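Side-chain contacts in putative cell adhesion protein (Bacteroides fragilis, PDB 4H40), which probably serves as a fimbrillin-like component of adhesive pili in this gut bacterium: residues S55-V60 with L172-I177; R79-S84 with L88-E93; M184-R189 with I204-I209; T196-A201 with A243-D248; Y282-T287 with Y297-T302. All coordinates share one frame; numbering follows the deposited sequence.

Contact 1 (S55-V60 with L172-I177)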
# COMPACT_ATOMS: atom_id res chain seq x y z
N SER B 55 -21.48 17.75 21.93
CA SER B 55 -20.06 18.04 22.08
C SER B 55 -19.88 19.30 22.92
O SER B 55 -20.83 20.06 23.10
CB SER B 55 -19.37 18.18 20.73
OG SER B 55 -19.73 19.37 20.05
N THR B 56 -18.68 19.49 23.47
CA THR B 56 -18.41 20.67 24.30
C THR B 56 -17.30 21.48 23.67
O THR B 56 -16.45 20.92 22.97
CB THR B 56 -18.04 20.29 25.75
OG1 THR B 56 -16.85 19.49 25.77
CG2 THR B 56 -19.18 19.60 26.49
N ILE B 57 -17.33 22.79 23.90
CA ILE B 57 -16.28 23.70 23.45
C ILE B 57 -15.79 24.48 24.65
O ILE B 57 -16.59 24.81 25.51
CB ILE B 57 -16.66 24.63 22.24
CG1 ILE B 57 -17.65 25.73 22.61
CG2 ILE B 57 -17.13 23.89 21.01
CD1 ILE B 57 -17.03 27.06 22.54
N ARG B 58 -14.49 24.75 24.72
CA ARG B 58 -13.88 25.61 25.73
C ARG B 58 -13.46 26.93 25.10
O ARG B 58 -12.72 26.95 24.11
CB ARG B 58 -12.66 24.98 26.43
CG ARG B 58 -11.87 26.00 27.28
CD ARG B 58 -10.81 25.39 28.18
NE ARG B 58 -11.35 24.34 29.03
CZ ARG B 58 -11.88 24.53 30.24
NH1 ARG B 58 -11.93 25.75 30.77
NH2 ARG B 58 -12.36 23.51 30.92
N LEU B 59 -13.88 28.03 25.69
CA LEU B 59 -13.50 29.35 25.25
C LEU B 59 -12.34 29.78 26.15
O LEU B 59 -12.53 29.85 27.36
CB LEU B 59 -14.73 30.27 25.36
CG LEU B 59 -14.72 31.62 24.67
CD1 LEU B 59 -14.77 31.47 23.17
CD2 LEU B 59 -15.92 32.41 25.08
N VAL B 60 -11.12 29.92 25.57
CA VAL B 60 -9.86 30.32 26.23
C VAL B 60 -9.66 31.81 25.94
O VAL B 60 -9.56 32.19 24.76
CB VAL B 60 -8.62 29.47 25.79
CG1 VAL B 60 -7.38 29.81 26.62
CG2 VAL B 60 -8.90 27.97 25.82
N LEU B 172 -20.42 37.03 20.36
CA LEU B 172 -19.07 36.60 20.02
C LEU B 172 -19.15 35.58 18.89
O LEU B 172 -19.54 34.44 19.12
CB LEU B 172 -18.39 36.01 21.27
CG LEU B 172 -16.93 35.57 21.13
CD1 LEU B 172 -16.01 36.72 21.27
CD2 LEU B 172 -16.60 34.57 22.19
N TYR B 173 -18.81 36.01 17.67
CA TYR B 173 -18.85 35.11 16.51
C TYR B 173 -17.55 34.28 16.48
O TYR B 173 -16.44 34.83 16.34
CB TYR B 173 -19.08 35.90 15.21
CG TYR B 173 -20.49 36.46 15.10
CD1 TYR B 173 -21.55 35.67 14.67
CD2 TYR B 173 -20.75 37.79 15.45
CE1 TYR B 173 -22.84 36.18 14.58
CE2 TYR B 173 -22.05 38.31 15.36
CZ TYR B 173 -23.09 37.50 14.93
OH TYR B 173 -24.38 37.99 14.83
N LEU B 174 -17.71 32.96 16.67
CA LEU B 174 -16.59 32.04 16.72
C LEU B 174 -16.14 31.65 15.34
O LEU B 174 -16.98 31.35 14.50
CB LEU B 174 -16.91 30.77 17.52
CG LEU B 174 -17.31 30.90 18.98
CD1 LEU B 174 -17.22 29.59 19.65
CD2 LEU B 174 -16.44 31.87 19.72
N PRO B 175 -14.81 31.60 15.09
CA PRO B 175 -14.35 31.11 13.80
C PRO B 175 -14.48 29.57 13.73
O PRO B 175 -14.61 28.93 14.78
CB PRO B 175 -12.88 31.56 13.75
CG PRO B 175 -12.60 32.27 15.07
CD PRO B 175 -13.67 31.88 16.00
N PRO B 176 -14.51 28.94 12.54
CA PRO B 176 -14.57 27.47 12.52
C PRO B 176 -13.29 26.87 13.14
O PRO B 176 -12.25 27.53 13.20
CB PRO B 176 -14.73 27.12 11.04
CG PRO B 176 -14.22 28.30 10.30
CD PRO B 176 -14.39 29.50 11.17
N ILE B 177 -13.39 25.63 13.66
CA ILE B 177 -12.26 24.93 14.27
C ILE B 177 -11.89 23.72 13.37
O ILE B 177 -12.63 23.36 12.47
CB ILE B 177 -12.50 24.59 15.77
CG1 ILE B 177 -13.78 23.74 16.00
CG2 ILE B 177 -12.50 25.88 16.62
CD1 ILE B 177 -14.17 23.48 17.51
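Ile57 and Leu59 of strand 56-62 meet Leu172 and Leu174, which lie at the end of strand 169-173 and in the loop just beyond it, in the buried core of the β-structured N-terminal lobe. Every contact between the two segments is apolar, methyl group against methyl group. Ile57 and Leu174 reach toward each other tip to tip, with Ile57 CD1 3.8 Å from Leu174 CD1. Ile57 CG1 sits between the backbone N and the carbonyl carbon (chi1 71°), and from there CD1 extends to its partner. Leu59 and Leu172 also meet at their ends: Leu59 CD2 is 3.7 Å from Leu172 CD2. Leu59 meets Leu174 at a slant instead, Leu59 CD1 lying 3.9 Å from Leu174 CD2, so this CD1 touches both leucines while Leu59 CD2 meets Leu172 alone. Branched aliphatic residues suit this place because their forked ends fill the gap between backbones that stay well apart. Phe117 and Ile119 of strand 113-121 extend the same core. The polar bonds lie elsewhere: strand 56-62 is joined by backbone hydrogen bonds to strands 74-79 and 113-121. Without a hydrogen bond between the segments, their mutual attachment rests on dispersion forces and the exclusion of water.

Contact 2 (R79-S84 with L88-E93)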
# COMPACT_ATOMS: atom_id res chain seq x y z
N ARG B 79 -25.96 22.11 21.17
CA ARG B 79 -27.27 21.56 20.86
C ARG B 79 -27.72 22.18 19.55
O ARG B 79 -27.90 23.40 19.46
CB ARG B 79 -28.32 21.76 21.98
CG ARG B 79 -28.12 20.96 23.27
CD ARG B 79 -28.14 19.45 23.12
NE ARG B 79 -27.62 18.81 24.34
CZ ARG B 79 -27.25 17.54 24.44
NH1 ARG B 79 -27.33 16.74 23.38
NH2 ARG B 79 -26.78 17.07 25.58
N ASN B 80 -27.85 21.34 18.51
CA ASN B 80 -28.28 21.73 17.17
C ASN B 80 -29.79 21.96 17.18
O ASN B 80 -30.55 21.30 16.46
CB ASN B 80 -27.84 20.68 16.14
CG ASN B 80 -26.35 20.69 15.84
OD1 ASN B 80 -25.58 21.52 16.33
ND2 ASN B 80 -25.93 19.75 15.02
N ALA B 81 -30.21 22.93 18.01
CA ALA B 81 -31.59 23.30 18.26
C ALA B 81 -31.98 24.64 17.62
O ALA B 81 -33.14 25.02 17.73
CB ALA B 81 -31.83 23.34 19.76
N GLY B 82 -31.06 25.30 16.92
CA GLY B 82 -31.31 26.58 16.24
C GLY B 82 -32.20 26.51 15.01
O GLY B 82 -32.66 25.42 14.64
N THR B 83 -32.46 27.68 14.36
CA THR B 83 -33.28 27.80 13.15
C THR B 83 -32.66 26.98 12.01
O THR B 83 -31.49 27.20 11.67
CB THR B 83 -33.44 29.27 12.78
N SER B 84 -33.44 25.99 11.47
CA SER B 84 -33.06 25.02 10.41
C SER B 84 -31.92 24.08 10.89
O SER B 84 -30.97 23.80 10.15
CB SER B 84 -32.69 25.71 9.09
OG SER B 84 -32.20 24.81 8.11
N LEU B 88 -26.56 25.83 18.82
CA LEU B 88 -26.73 26.74 19.96
C LEU B 88 -25.77 26.34 21.09
O LEU B 88 -25.62 25.14 21.36
CB LEU B 88 -28.18 26.77 20.45
CG LEU B 88 -29.26 27.18 19.42
CD1 LEU B 88 -30.63 27.07 20.01
CD2 LEU B 88 -29.03 28.59 18.88
N LEU B 89 -25.10 27.33 21.73
CA LEU B 89 -24.08 27.09 22.78
C LEU B 89 -24.59 27.45 24.19
O LEU B 89 -24.92 28.61 24.47
CB LEU B 89 -22.79 27.86 22.47
CG LEU B 89 -22.11 27.53 21.13
CD1 LEU B 89 -21.09 28.59 20.75
CD2 LEU B 89 -21.45 26.19 21.18
N TYR B 90 -24.66 26.43 25.06
CA TYR B 90 -25.19 26.58 26.42
C TYR B 90 -24.09 26.49 27.47
O TYR B 90 -23.42 25.46 27.55
CB TYR B 90 -26.25 25.51 26.71
CG TYR B 90 -27.43 25.57 25.77
CD1 TYR B 90 -27.44 24.85 24.58
CD2 TYR B 90 -28.57 26.32 26.09
CE1 TYR B 90 -28.52 24.92 23.70
CE2 TYR B 90 -29.66 26.39 25.22
CZ TYR B 90 -29.64 25.68 24.04
OH TYR B 90 -30.72 25.74 23.19
N PRO B 91 -23.94 27.51 28.34
CA PRO B 91 -22.92 27.43 29.39
C PRO B 91 -23.07 26.15 30.21
O PRO B 91 -24.18 25.75 30.55
CB PRO B 91 -23.19 28.69 30.24
CG PRO B 91 -23.85 29.63 29.32
CD PRO B 91 -24.68 28.79 28.39
N CYS B 92 -21.95 25.48 30.47
CA CYS B 92 -21.97 24.24 31.23
C CYS B 92 -20.71 24.13 32.10
O CYS B 92 -19.83 25.00 32.05
CB CYS B 92 -22.12 23.03 30.30
SG CYS B 92 -20.69 22.71 29.22
N GLU B 93 -20.67 23.09 32.94
CA GLU B 93 -19.53 22.77 33.80
C GLU B 93 -19.00 21.43 33.36
O GLU B 93 -19.79 20.50 33.14
CB GLU B 93 -19.93 22.79 35.28
CG GLU B 93 -20.22 24.19 35.82
CD GLU B 93 -19.08 25.19 35.79
OE1 GLU B 93 -17.91 24.79 36.01
OE2 GLU B 93 -19.36 26.38 35.57
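Arg79 and Tyr90 cross at about a right angle in the β-hairpin formed by strands 74-79 and 88-94, near the loop that joins them. The aliphatic root of the arginine does the touching: Arg79 CB is 3.6 Å from Tyr90 CE1, approaching the ring obliquely, and CG follows at 4.0 Å from the same Tyr90 CE1. Beyond CG the chain bends (chi2 -62°) and leads the guanidinium away, its plane 45° from that of the ring, to a salt bridge between NH1 and Asp53 OD1. Arginine thus suits a surface strand end, offering methylenes to a ring and a charge to a carboxylate. Leu88, on the same face as Arg79, reaches over the loop. Leu88 CD1 lies 3.9 Å from Ala81 CB and 3.6 Å from Gly82 N; the small alanine and the glycine, which has no side chain, let the loop backbone come down onto the leucine. Asn80 is the centre of an inverse gamma turn that starts the loop. Arg79 and Leu88 form an antiparallel hydrogen-bonded pair, in which Arg79 N donates to Leu88 O at 3.1 Å and Leu88 N donates back to Arg79 O at 2.8 Å, with an N-H...O angle of 143°.

Contact 3 (M184-R189 with I204-I209)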
# COMPACT_ATOMS: atom_id res chain seq x y z
N MSE B 184 -7.40 7.53 11.74
CA MSE B 184 -7.27 6.26 11.04
C MSE B 184 -8.62 5.59 11.06
O MSE B 184 -9.32 5.65 12.07
CB MSE B 184 -6.18 5.37 11.62
CG MSE B 184 -4.79 5.94 11.41
SE MSE B 184 -3.31 4.76 11.89
CE MSE B 184 -3.09 3.89 10.19
N GLN B 185 -9.05 5.05 9.91
CA GLN B 185 -10.30 4.35 9.82
C GLN B 185 -10.11 3.03 9.09
O GLN B 185 -9.41 2.99 8.09
CB GLN B 185 -11.33 5.21 9.12
CG GLN B 185 -12.68 4.58 9.17
CD GLN B 185 -13.65 5.37 8.39
OE1 GLN B 185 -14.32 6.25 8.92
NE2 GLN B 185 -13.77 5.05 7.12
N PHE B 186 -10.72 1.97 9.60
CA PHE B 186 -10.71 0.63 9.05
C PHE B 186 -12.16 0.17 8.85
O PHE B 186 -12.97 0.19 9.79
CB PHE B 186 -9.93 -0.34 9.98
CG PHE B 186 -8.56 0.20 10.37
CD1 PHE B 186 -7.45 0.00 9.55
CD2 PHE B 186 -8.39 0.94 11.52
CE1 PHE B 186 -6.22 0.56 9.88
CE2 PHE B 186 -7.15 1.50 11.84
CZ PHE B 186 -6.08 1.32 11.01
N THR B 187 -12.50 -0.14 7.59
CA THR B 187 -13.76 -0.74 7.19
C THR B 187 -13.40 -2.19 6.92
O THR B 187 -12.52 -2.45 6.08
CB THR B 187 -14.40 -0.01 6.00
OG1 THR B 187 -14.62 1.36 6.34
CG2 THR B 187 -15.70 -0.65 5.58
N VAL B 188 -13.99 -3.13 7.70
CA VAL B 188 -13.76 -4.58 7.53
C VAL B 188 -15.01 -5.19 6.92
O VAL B 188 -16.06 -5.20 7.57
CB VAL B 188 -13.36 -5.32 8.83
CG1 VAL B 188 -13.01 -6.76 8.53
CG2 VAL B 188 -12.21 -4.61 9.56
N ARG B 189 -14.90 -5.67 5.68
CA ARG B 189 -16.03 -6.27 4.97
C ARG B 189 -16.10 -7.78 5.18
O ARG B 189 -15.07 -8.44 5.35
CB ARG B 189 -15.91 -5.98 3.49
CG ARG B 189 -16.19 -4.55 3.08
CD ARG B 189 -16.01 -4.41 1.60
NE ARG B 189 -16.27 -3.04 1.15
CZ ARG B 189 -15.73 -2.49 0.06
NH1 ARG B 189 -14.90 -3.19 -0.71
NH2 ARG B 189 -16.02 -1.23 -0.27
N ILE B 204 -9.03 -3.62 17.52
CA ILE B 204 -7.95 -3.25 16.60
C ILE B 204 -6.88 -2.47 17.37
O ILE B 204 -7.16 -1.41 17.93
CB ILE B 204 -8.51 -2.45 15.39
CG1 ILE B 204 -9.48 -3.31 14.57
CG2 ILE B 204 -7.36 -1.86 14.52
CD1 ILE B 204 -10.40 -2.56 13.78
N GLU B 205 -5.66 -3.02 17.41
CA GLU B 205 -4.53 -2.40 18.07
C GLU B 205 -3.51 -1.88 17.03
O GLU B 205 -2.99 -2.64 16.21
CB GLU B 205 -3.88 -3.35 19.07
CG GLU B 205 -2.80 -2.68 19.90
CD GLU B 205 -2.42 -3.42 21.16
OE1 GLU B 205 -2.20 -4.65 21.10
OE2 GLU B 205 -2.32 -2.75 22.22
N ILE B 206 -3.31 -0.57 17.05
CA ILE B 206 -2.38 0.18 16.23
C ILE B 206 -1.13 0.38 17.13
O ILE B 206 -1.25 0.79 18.27
CB ILE B 206 -3.05 1.49 15.75
CG1 ILE B 206 -4.40 1.19 15.05
CG2 ILE B 206 -2.11 2.31 14.84
CD1 ILE B 206 -5.20 2.37 14.63
N SER B 207 0.05 -0.01 16.62
CA SER B 207 1.33 0.03 17.34
C SER B 207 2.40 0.73 16.53
O SER B 207 2.36 0.69 15.30
CB SER B 207 1.79 -1.40 17.65
OG SER B 207 1.17 -1.94 18.81
N GLY B 208 3.36 1.32 17.23
CA GLY B 208 4.49 2.03 16.63
C GLY B 208 4.16 3.45 16.24
O GLY B 208 4.65 3.96 15.23
N ILE B 209 3.33 4.11 17.05
CA ILE B 209 2.91 5.48 16.78
C ILE B 209 3.60 6.44 17.80
O ILE B 209 4.36 5.98 18.65
CB ILE B 209 1.36 5.58 16.75
CG1 ILE B 209 0.70 4.69 17.84
CG2 ILE B 209 0.88 5.22 15.37
CD1 ILE B 209 -0.65 5.13 18.31
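In the β-sandwich of the C-terminal half, Met184 and Phe186 of strand 177-190 face Ile204 and Ile206 of strand 197-207 across the core between two sheets. The short strand segments approach to 10.4 Å and run at 142° to each other, a spacing bridged by side chains and without hydrogen bonds. Phe186 and Ile206 make the central meeting. They come from opposite directions, and the isoleucine presents its end methyl at the rim of the phenyl ring: Ile206 CD1 lies near the ring plane, 3.5 Å from Phe186 CE2 and 3.9 Å from Phe186 CZ. Ile206 CG1 stands anti to the carbonyl carbon, beside the backbone N (chi1 -53°), which carries CD1 to the ring and leaves CG2 for the neighbouring residue. That neighbour is Met184, modelled as selenomethionine, whose chain crosses Ile206 at a slant and brings SE to 4.0 Å from Ile206 CG2. A long, flexible side chain suits this place, since it can follow the shape of a branched partner. Val269 and Ile240 extend the packing round Phe186, Val238 touches Ile206, and Tyr299 lies against Met184. Gln185, between the two inward residues, points away from the core, while Glu205 on the opposing strand forms a salt bridge with Arg239; polar residues thus alternate with apolar ones, as expected of strands with one buried face. Ile204 completes the group through its branch methyl, Ile204 CG2 meeting Phe186 CD2 obliquely at 4.2 Å.

Contact 4 (T196-A201 with A243-D248)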
# COMPACT_ATOMS: atom_id res chain seq x y z
N THR B 196 -20.71 -14.27 9.88
CA THR B 196 -20.69 -13.40 11.06
C THR B 196 -19.29 -12.84 11.22
O THR B 196 -18.31 -13.57 11.10
CB THR B 196 -21.16 -14.12 12.35
OG1 THR B 196 -20.20 -15.11 12.71
CG2 THR B 196 -22.54 -14.73 12.22
N LEU B 197 -19.23 -11.55 11.51
CA LEU B 197 -18.00 -10.80 11.68
C LEU B 197 -18.23 -9.80 12.80
O LEU B 197 -19.02 -8.87 12.66
CB LEU B 197 -17.66 -10.13 10.33
CG LEU B 197 -16.62 -9.02 10.26
CD1 LEU B 197 -15.22 -9.55 10.51
CD2 LEU B 197 -16.71 -8.29 8.92
N GLU B 198 -17.54 -10.01 13.92
CA GLU B 198 -17.62 -9.16 15.11
C GLU B 198 -16.23 -8.78 15.56
O GLU B 198 -15.25 -9.38 15.11
CB GLU B 198 -18.33 -9.91 16.26
CG GLU B 198 -19.79 -10.27 16.03
CD GLU B 198 -20.25 -11.38 16.97
OE1 GLU B 198 -19.97 -12.56 16.68
OE2 GLU B 198 -20.85 -11.05 18.02
N MSE B 199 -16.14 -7.79 16.47
CA MSE B 199 -14.90 -7.35 17.11
C MSE B 199 -14.64 -8.19 18.33
O MSE B 199 -15.56 -8.39 19.13
CB MSE B 199 -15.01 -5.87 17.58
CG MSE B 199 -15.09 -4.84 16.46
SE MSE B 199 -13.36 -4.21 15.82
CE MSE B 199 -12.96 -3.00 17.22
N LEU B 200 -13.40 -8.62 18.56
CA LEU B 200 -13.10 -9.28 19.82
C LEU B 200 -12.88 -8.16 20.88
O LEU B 200 -12.70 -6.99 20.50
CB LEU B 200 -11.87 -10.18 19.68
CG LEU B 200 -12.03 -11.45 18.87
CD1 LEU B 200 -10.71 -12.12 18.69
CD2 LEU B 200 -13.05 -12.39 19.49
N ALA B 201 -12.89 -8.50 22.19
CA ALA B 201 -12.64 -7.49 23.22
C ALA B 201 -11.28 -6.78 22.99
O ALA B 201 -11.14 -5.60 23.32
CB ALA B 201 -12.67 -8.12 24.58
N ALA B 243 -16.82 -0.54 17.20
CA ALA B 243 -17.05 -0.47 15.76
C ALA B 243 -18.53 -0.33 15.50
O ALA B 243 -19.32 -0.66 16.36
CB ALA B 243 -16.51 -1.72 15.08
N THR B 244 -18.90 0.20 14.35
CA THR B 244 -20.30 0.36 13.95
C THR B 244 -20.60 -0.60 12.80
O THR B 244 -19.70 -0.95 12.05
CB THR B 244 -20.62 1.83 13.53
OG1 THR B 244 -19.77 2.20 12.45
CG2 THR B 244 -20.45 2.83 14.65
N ARG B 245 -21.84 -1.00 12.63
CA ARG B 245 -22.16 -1.90 11.56
C ARG B 245 -22.87 -1.23 10.44
O ARG B 245 -23.83 -0.50 10.67
CB ARG B 245 -23.00 -3.08 12.06
CG ARG B 245 -22.77 -4.26 11.14
CD ARG B 245 -23.37 -5.53 11.62
NE ARG B 245 -22.64 -6.12 12.72
CZ ARG B 245 -21.57 -6.88 12.59
NH1 ARG B 245 -21.03 -7.07 11.39
NH2 ARG B 245 -21.00 -7.41 13.66
N ASN B 246 -22.44 -1.53 9.21
CA ASN B 246 -23.07 -1.08 7.98
C ASN B 246 -24.06 -2.11 7.56
O ASN B 246 -23.99 -3.23 8.06
CB ASN B 246 -22.03 -0.84 6.90
CG ASN B 246 -21.10 0.31 7.18
OD1 ASN B 246 -21.38 1.18 8.02
ND2 ASN B 246 -19.99 0.34 6.45
N ALA B 247 -25.01 -1.75 6.67
CA ALA B 247 -26.09 -2.64 6.21
C ALA B 247 -25.57 -3.91 5.50
O ALA B 247 -26.24 -4.96 5.53
CB ALA B 247 -27.00 -1.87 5.28
N ASP B 248 -24.38 -3.80 4.86
CA ASP B 248 -23.70 -4.90 4.15
C ASP B 248 -22.91 -5.85 5.12
O ASP B 248 -22.20 -6.74 4.66
CB ASP B 248 -22.77 -4.33 3.06
CG ASP B 248 -21.65 -3.44 3.54
OD1 ASP B 248 -21.56 -3.22 4.76
OD2 ASP B 248 -20.82 -2.99 2.70
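The guanidinium of Arg245 is met at its edge by Leu197 O and by Glu198 CG, both near its plane. The contact lies at the margin of the C-terminal β-sandwich: Leu197 belongs to strand 197-207 of one sheet, and strand 244-245 pairs with strand 251-257 of the other. The arginine grips end-on, turning both terminal nitrogens to a single acceptor. Arg245 NH2 lies 2.7 Å from Leu197 O (N-H...O angle 154°) and NH1 lies 3.0 Å from the same oxygen, at a more bent 135°. NH1 is in the carbonyl plane, whereas NH2 is tilted from it; NH1 also makes a weak hydrogen bond to Asn249 O. The bend of the chain at chi3 swings the group round to the carbonyl. Arginine suits this reach from the surface, combining a long arm with two donors. Glu198 does not form a salt bridge with it: Glu198 CG comes within 3.9 Å of Arg245 NH2, but OE2 remains 5.7 Å from that nitrogen, and the carboxylate and guanidinium planes are 52° apart. Leu197 meanwhile packs its side chain on Val188 and Leu273. Farther along, the small Ala243 fits against selenomethionine Met199, with Ala243 CB 3.7 Å from Met199 CG and 4.1 Å from Met199 SE.

Contact 5 (Y282-T287 with Y297-T302)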
# COMPACT_ATOMS: atom_id res chain seq x y z
N TYR B 282 -5.21 -10.77 12.53
CA TYR B 282 -4.55 -10.39 11.29
C TYR B 282 -3.67 -9.22 11.53
O TYR B 282 -4.07 -8.28 12.22
CB TYR B 282 -5.58 -10.02 10.20
CG TYR B 282 -6.64 -11.07 10.00
CD1 TYR B 282 -6.39 -12.21 9.25
CD2 TYR B 282 -7.90 -10.93 10.57
CE1 TYR B 282 -7.36 -13.18 9.07
CE2 TYR B 282 -8.88 -11.90 10.41
CZ TYR B 282 -8.60 -13.04 9.67
OH TYR B 282 -9.55 -14.01 9.49
N GLN B 283 -2.50 -9.22 10.93
CA GLN B 283 -1.59 -8.11 11.08
C GLN B 283 -1.31 -7.40 9.77
O GLN B 283 -0.91 -8.04 8.79
CB GLN B 283 -0.27 -8.58 11.69
CG GLN B 283 0.78 -7.49 11.72
CD GLN B 283 1.97 -7.90 12.49
OE1 GLN B 283 2.25 -7.36 13.55
NE2 GLN B 283 2.69 -8.89 11.96
N MSE B 284 -1.47 -6.06 9.79
CA MSE B 284 -1.09 -5.20 8.68
C MSE B 284 0.20 -4.47 9.10
O MSE B 284 0.15 -3.72 10.07
CB MSE B 284 -2.19 -4.19 8.34
CG MSE B 284 -3.45 -4.75 7.73
SE MSE B 284 -4.93 -3.39 7.78
CE MSE B 284 -3.95 -1.86 7.33
N LEU B 285 1.36 -4.72 8.42
CA LEU B 285 2.56 -3.95 8.73
C LEU B 285 2.65 -2.86 7.70
O LEU B 285 2.65 -3.15 6.52
CB LEU B 285 3.81 -4.82 8.77
CG LEU B 285 4.08 -5.47 10.14
CD1 LEU B 285 4.92 -6.72 9.97
CD2 LEU B 285 4.78 -4.52 11.09
N LEU B 286 2.59 -1.60 8.15
CA LEU B 286 2.56 -0.41 7.30
C LEU B 286 3.82 0.43 7.47
O LEU B 286 4.10 1.01 8.52
CB LEU B 286 1.31 0.43 7.58
CG LEU B 286 -0.03 -0.34 7.68
CD1 LEU B 286 -1.17 0.55 8.22
CD2 LEU B 286 -0.37 -1.03 6.37
N THR B 287 4.60 0.44 6.41
CA THR B 287 5.86 1.17 6.37
C THR B 287 5.63 2.43 5.49
O THR B 287 4.68 2.45 4.70
CB THR B 287 6.94 0.20 5.87
OG1 THR B 287 8.25 0.76 6.01
CG2 THR B 287 6.68 -0.28 4.46
N TYR B 297 -6.69 8.52 7.30
CA TYR B 297 -5.93 7.45 6.69
C TYR B 297 -6.86 6.26 6.76
O TYR B 297 -7.01 5.63 7.80
CB TYR B 297 -4.55 7.29 7.42
CG TYR B 297 -3.76 8.58 7.36
CD1 TYR B 297 -3.95 9.58 8.31
CD2 TYR B 297 -2.93 8.86 6.28
CE1 TYR B 297 -3.32 10.81 8.20
CE2 TYR B 297 -2.28 10.08 6.17
CZ TYR B 297 -2.51 11.07 7.12
OH TYR B 297 -1.85 12.28 7.01
N ASN B 298 -7.67 6.13 5.69
CA ASN B 298 -8.73 5.14 5.50
C ASN B 298 -8.23 3.88 4.83
O ASN B 298 -7.54 3.94 3.85
CB ASN B 298 -9.82 5.74 4.64
CG ASN B 298 -10.28 7.05 5.16
OD1 ASN B 298 -10.41 7.23 6.38
ND2 ASN B 298 -10.50 8.01 4.27
N TYR B 299 -8.60 2.74 5.38
CA TYR B 299 -8.27 1.41 4.89
C TYR B 299 -9.57 0.63 4.71
O TYR B 299 -10.53 0.91 5.43
CB TYR B 299 -7.34 0.70 5.87
CG TYR B 299 -5.95 1.30 5.90
CD1 TYR B 299 -5.66 2.43 6.67
CD2 TYR B 299 -4.90 0.72 5.18
CE1 TYR B 299 -4.39 2.98 6.69
CE2 TYR B 299 -3.62 1.25 5.22
CZ TYR B 299 -3.37 2.41 5.94
OH TYR B 299 -2.12 2.95 5.91
N THR B 300 -9.62 -0.26 3.69
CA THR B 300 -10.78 -1.12 3.42
C THR B 300 -10.24 -2.54 3.35
O THR B 300 -9.39 -2.85 2.52
CB THR B 300 -11.59 -0.65 2.21
OG1 THR B 300 -11.82 0.75 2.38
CG2 THR B 300 -12.93 -1.27 2.14
N ALA B 301 -10.62 -3.34 4.34
CA ALA B 301 -10.13 -4.70 4.42
C ALA B 301 -11.30 -5.70 4.19
O ALA B 301 -12.44 -5.38 4.53
CB ALA B 301 -9.46 -4.93 5.77
N THR B 302 -11.04 -6.87 3.58
CA THR B 302 -12.07 -7.88 3.37
C THR B 302 -11.61 -9.19 3.97
O THR B 302 -10.52 -9.64 3.67
CB THR B 302 -12.38 -8.03 1.88
OG1 THR B 302 -12.77 -6.77 1.36
CG2 THR B 302 -13.46 -9.05 1.61
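Tyr299 overlaps the ends of Met284 and Leu286, both from strand 278-287 of the facing sheet. Met284, modelled as selenomethionine, crosses the tyrosine obliquely and touches it with its terminal methyl: Met284 CE is 3.5 Å from Tyr299 CD2 and 3.8 Å from Tyr299 CE2. The bend at chi3 (41°) turns this methyl back to the ring. Leu286 and Tyr299 reach toward each other from opposite directions, and the leucine takes the outer part of the tyrosine, with Leu286 CD1 3.7 Å from Tyr299 CZ and 3.5 Å from Tyr299 OH, while Leu286 CD2 lies 4.1 Å from Tyr299 CE2. Met284 CE and Leu286 CD1 both approach the ring obliquely. No hydrogen bond joins the two segments, and the touch at the hydroxyl is one of van der Waals packing. A tyrosine suits the spot because its long flat side chain spans much of the gap between the sheets, where the supple methionine and the forked leucine can mould themselves to it. Trp314 lies against Met284, and Asn316 against Tyr299. Strand 278-287 also meets the second subunit: Leu285 packs on Ser264 of that chain, and Gln283 O has a weak hydrogen bond with its Thr320. Side chains from two facing sheets meeting without hydrogen bonds are typical of a β-sandwich core, consistent with the transthyretin-like fold of the fimbrillin family.

Overall arrangement
The five contacts fall into two groups at the two ends of an elongated, all-β chain. Contacts 1 and 2 form the first, with centres 12 Å apart; contact 2 falls between the two segments of contact 1 in sequence, and Leu89 joins them by packing on Ile57 and Leu174. Contact 3 lies about 30 Å from contact 1, centre to centre. It shares strand 197-207 with contact 4, their segments alternating along the chain, while contact 5 follows in sequence, its centre about 7 Å from that of contact 3, through the neighbouring strands 177-190 and 296-305. Strands 169-173 and 177-190, successive in the chain, lead from one group to the other, consistent with a two-lobed fimbrillin.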